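Local coordinates for putative uncharacterized protein (Streptococcus suis, PDB 4XZ7) that probably acts as a transglutaminase and is a virulence factor with antiphagocytic properties, at residues R34-L39 with D78-L83. Numbering follows the deposited sequence.
Sequences RQFHVL and DFPHIL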
loop_
_atom_site.group_PDB
_atom_site.type_symbol
_atom_site.label_atom_id
_atom_site.label_comp_id
_atom_site.label_asym_id
_atom_site.label_seq_id
_atom_site.Cartn_x
_atom_site.Cartn_y
_atom_site.Cartn_z
ATOM N N ARG B 34 20.168 24.451 26.101
ATOM C CA ARG B 34 19.176 23.433 26.415
ATOM C C ARG B 34 18.213 23.219 25.263
ATOM O O ARG B 34 17.668 22.127 25.070
ATOM C CB ARG B 34 18.417 23.853 27.684
ATOM C CG ARG B 34 17.345 22.908 28.173
ATOM C CD ARG B 34 16.765 23.380 29.529
ATOM N NE ARG B 34 15.608 22.575 29.901
ATOM C CZ ARG B 34 14.368 22.814 29.478
ATOM N NH1 ARG B 34 13.371 22.023 29.852
ATOM N NH2 ARG B 34 14.121 23.846 28.681
ATOM N N GLN B 35 17.976 24.281 24.508
ATOM C CA GLN B 35 17.105 24.179 23.351
ATOM C C GLN B 35 17.808 24.686 22.093
ATOM O O GLN B 35 18.616 25.620 22.148
ATOM C CB GLN B 35 15.803 24.946 23.587
ATOM C CG GLN B 35 14.992 24.437 24.777
ATOM C CD GLN B 35 13.790 25.315 25.078
ATOM O OE1 GLN B 35 13.903 26.535 25.152
ATOM N NE2 GLN B 35 12.637 24.693 25.249
ATOM N N PHE B 36 17.477 24.057 20.967
ATOM C CA PHE B 36 18.136 24.316 19.694
ATOM C C PHE B 36 17.102 24.348 18.577
ATOM O O PHE B 36 16.164 23.551 18.598
ATOM C CB PHE B 36 19.174 23.226 19.391
ATOM C CG PHE B 36 20.289 23.112 20.413
ATOM C CD1 PHE B 36 21.482 23.791 20.231
ATOM C CD2 PHE B 36 20.159 22.286 21.527
ATOM C CE1 PHE B 36 22.527 23.673 21.157
ATOM C CE2 PHE B 36 21.193 22.156 22.459
ATOM C CZ PHE B 36 22.377 22.858 22.278
ATOM N N HIS B 37 17.248 25.234 17.591
ATOM C CA HIS B 37 16.442 25.039 16.387
ATOM C C HIS B 37 17.187 24.045 15.524
ATOM O O HIS B 37 18.401 23.885 15.668
ATOM C CB HIS B 37 16.178 26.341 15.614
ATOM C CG HIS B 37 15.323 27.309 16.358
ATOM N ND1 HIS B 37 14.446 26.911 17.350
ATOM C CD2 HIS B 37 15.230 28.660 16.295
ATOM C CE1 HIS B 37 13.845 27.972 17.852
ATOM N NE2 HIS B 37 14.307 29.050 17.237
ATOM N N VAL B 38 16.477 23.366 14.635
ATOM C CA VAL B 38 17.131 22.385 13.780
ATOM C C VAL B 38 16.701 22.539 12.333
ATOM O O VAL B 38 15.509 22.501 12.028
ATOM C CB VAL B 38 16.842 20.940 14.227
ATOM C CG1 VAL B 38 17.573 19.964 13.305
ATOM C CG2 VAL B 38 17.255 20.744 15.701
ATOM N N LEU B 39 17.687 22.722 11.457
ATOM C CA LEU B 39 17.465 22.830 10.023
ATOM C C LEU B 39 17.891 21.548 9.358
ATOM O O LEU B 39 18.939 21.007 9.669
ATOM C CB LEU B 39 18.250 23.995 9.422
ATOM C CG LEU B 39 17.899 25.376 9.980
ATOM C CD1 LEU B 39 18.858 26.438 9.448
ATOM C CD2 LEU B 39 16.454 25.719 9.642
ATOM N N ASP B 78 19.850 35.304 16.457
ATOM C CA ASP B 78 20.307 35.120 17.821
ATOM C C ASP B 78 19.757 33.843 18.449
ATOM O O ASP B 78 19.423 33.819 19.625
ATOM C CB ASP B 78 19.956 36.348 18.656
ATOM C CG ASP B 78 20.922 37.502 18.411
ATOM O OD1 ASP B 78 20.459 38.663 18.323
ATOM O OD2 ASP B 78 22.147 37.243 18.292
ATOM N N PHE B 79 19.664 32.780 17.658
ATOM C CA PHE B 79 19.355 31.488 18.244
ATOM C C PHE B 79 20.159 30.377 17.566
ATOM O O PHE B 79 20.328 30.367 16.342
ATOM C CB PHE B 79 17.855 31.201 18.167
ATOM C CG PHE B 79 17.363 30.309 19.279
ATOM C CD1 PHE B 79 17.066 30.834 20.529
ATOM C CD2 PHE B 79 17.228 28.942 19.084
ATOM C CE1 PHE B 79 16.632 30.005 21.561
ATOM C CE2 PHE B 79 16.791 28.109 20.113
ATOM C CZ PHE B 79 16.494 28.640 21.347
ATOM N N PRO B 80 20.693 29.457 18.376
ATOM C CA PRO B 80 21.557 28.432 17.787
ATOM C C PRO B 80 20.764 27.433 16.948
ATOM O O PRO B 80 19.722 26.883 17.367
ATOM C CB PRO B 80 22.227 27.768 19.001
ATOM C CG PRO B 80 21.487 28.268 20.228
ATOM C CD PRO B 80 20.769 29.521 19.849
ATOM N N HIS B 81 21.255 27.232 15.732
ATOM C CA HIS B 81 20.647 26.304 14.798
ATOM C C HIS B 81 21.597 25.142 14.525
ATOM O O HIS B 81 22.766 25.349 14.202
ATOM C CB HIS B 81 20.287 26.999 13.483
ATOM C CG HIS B 81 19.080 27.885 13.565
ATOM N ND1 HIS B 81 18.998 28.954 14.427
ATOM C CD2 HIS B 81 17.910 27.856 12.883
ATOM C CE1 HIS B 81 17.820 29.547 14.276
ATOM N NE2 HIS B 81 17.144 28.901 13.347
ATOM N N ILE B 82 21.088 23.924 14.651
ATOM C CA ILE B 82 21.844 22.741 14.275
ATOM C C ILE B 82 21.465 22.333 12.860
ATOM O O ILE B 82 20.293 22.341 12.514
ATOM C CB ILE B 82 21.589 21.591 15.264
ATOM C CG1 ILE B 82 22.141 21.990 16.638
ATOM C CG2 ILE B 82 22.223 20.288 14.741
ATOM C CD1 ILE B 82 21.713 21.093 17.776
ATOM N N LEU B 83 22.457 22.023 12.031
ATOM C CA LEU B 83 22.204 21.581 10.664
ATOM C C LEU B 83 22.298 20.074 10.572
ATOM O O LEU B 83 23.301 19.498 10.982
ATOM C CB LEU B 83 23.211 22.196 9.692
ATOM C CG LEU B 83 23.017 23.587 9.082
ATOM C CD1 LEU B 83 22.263 24.504 9.987
ATOM C CD2 LEU B 83 24.392 24.162 8.791
#
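Phe79 lays its ring over one face of the His37 imidazole, a face-to-face stack with centroids 4.3 Å apart and planes 29° from parallel. Its CG stands anti to the backbone N (chi1 -151°), which carries the ring across toward segment 34-39, and CE2 also comes near Gln35 O. Pro80 gives its carbonyl O to His37 N (3.0 Å), the first rung of a parallel ladder, while its CB brushes the Phe36 ring. His81 completes the aromatic cluster: His37 turns an edge toward its face in an offset edge-to-face pair, and His37 CB sits over the centre of that face, 3.6 Å from the His81 ring centroid, as a CH-pi contact. A hydrogen bond from His81 ND1 back to Phe79 O (2.7 Å), lying in the imidazole plane, limits rotation of the ring, and Leu39 CG meets its edge. Ile82 supplies the next two rungs, N to His37 O (2.9 Å) and O to Leu39 N (2.8 Å); on the reverse face of the sheet its CD1 reaches Phe36 CG at 3.6 Å. Leu83 lies alongside Leu39, their CD1 methyls 4.0 Å apart. Helix 53-59 covers the Phe36-Val38-Ile82 face through Leu56. Within the mixed sheet of the chain's N-terminal part, antiparallel strand 48-51, whose Leu50 N hydrogen-bonds His37 ND1, flanks the 36-39 strand, whereas strands 63-68 and 74-76 pair with 79-86.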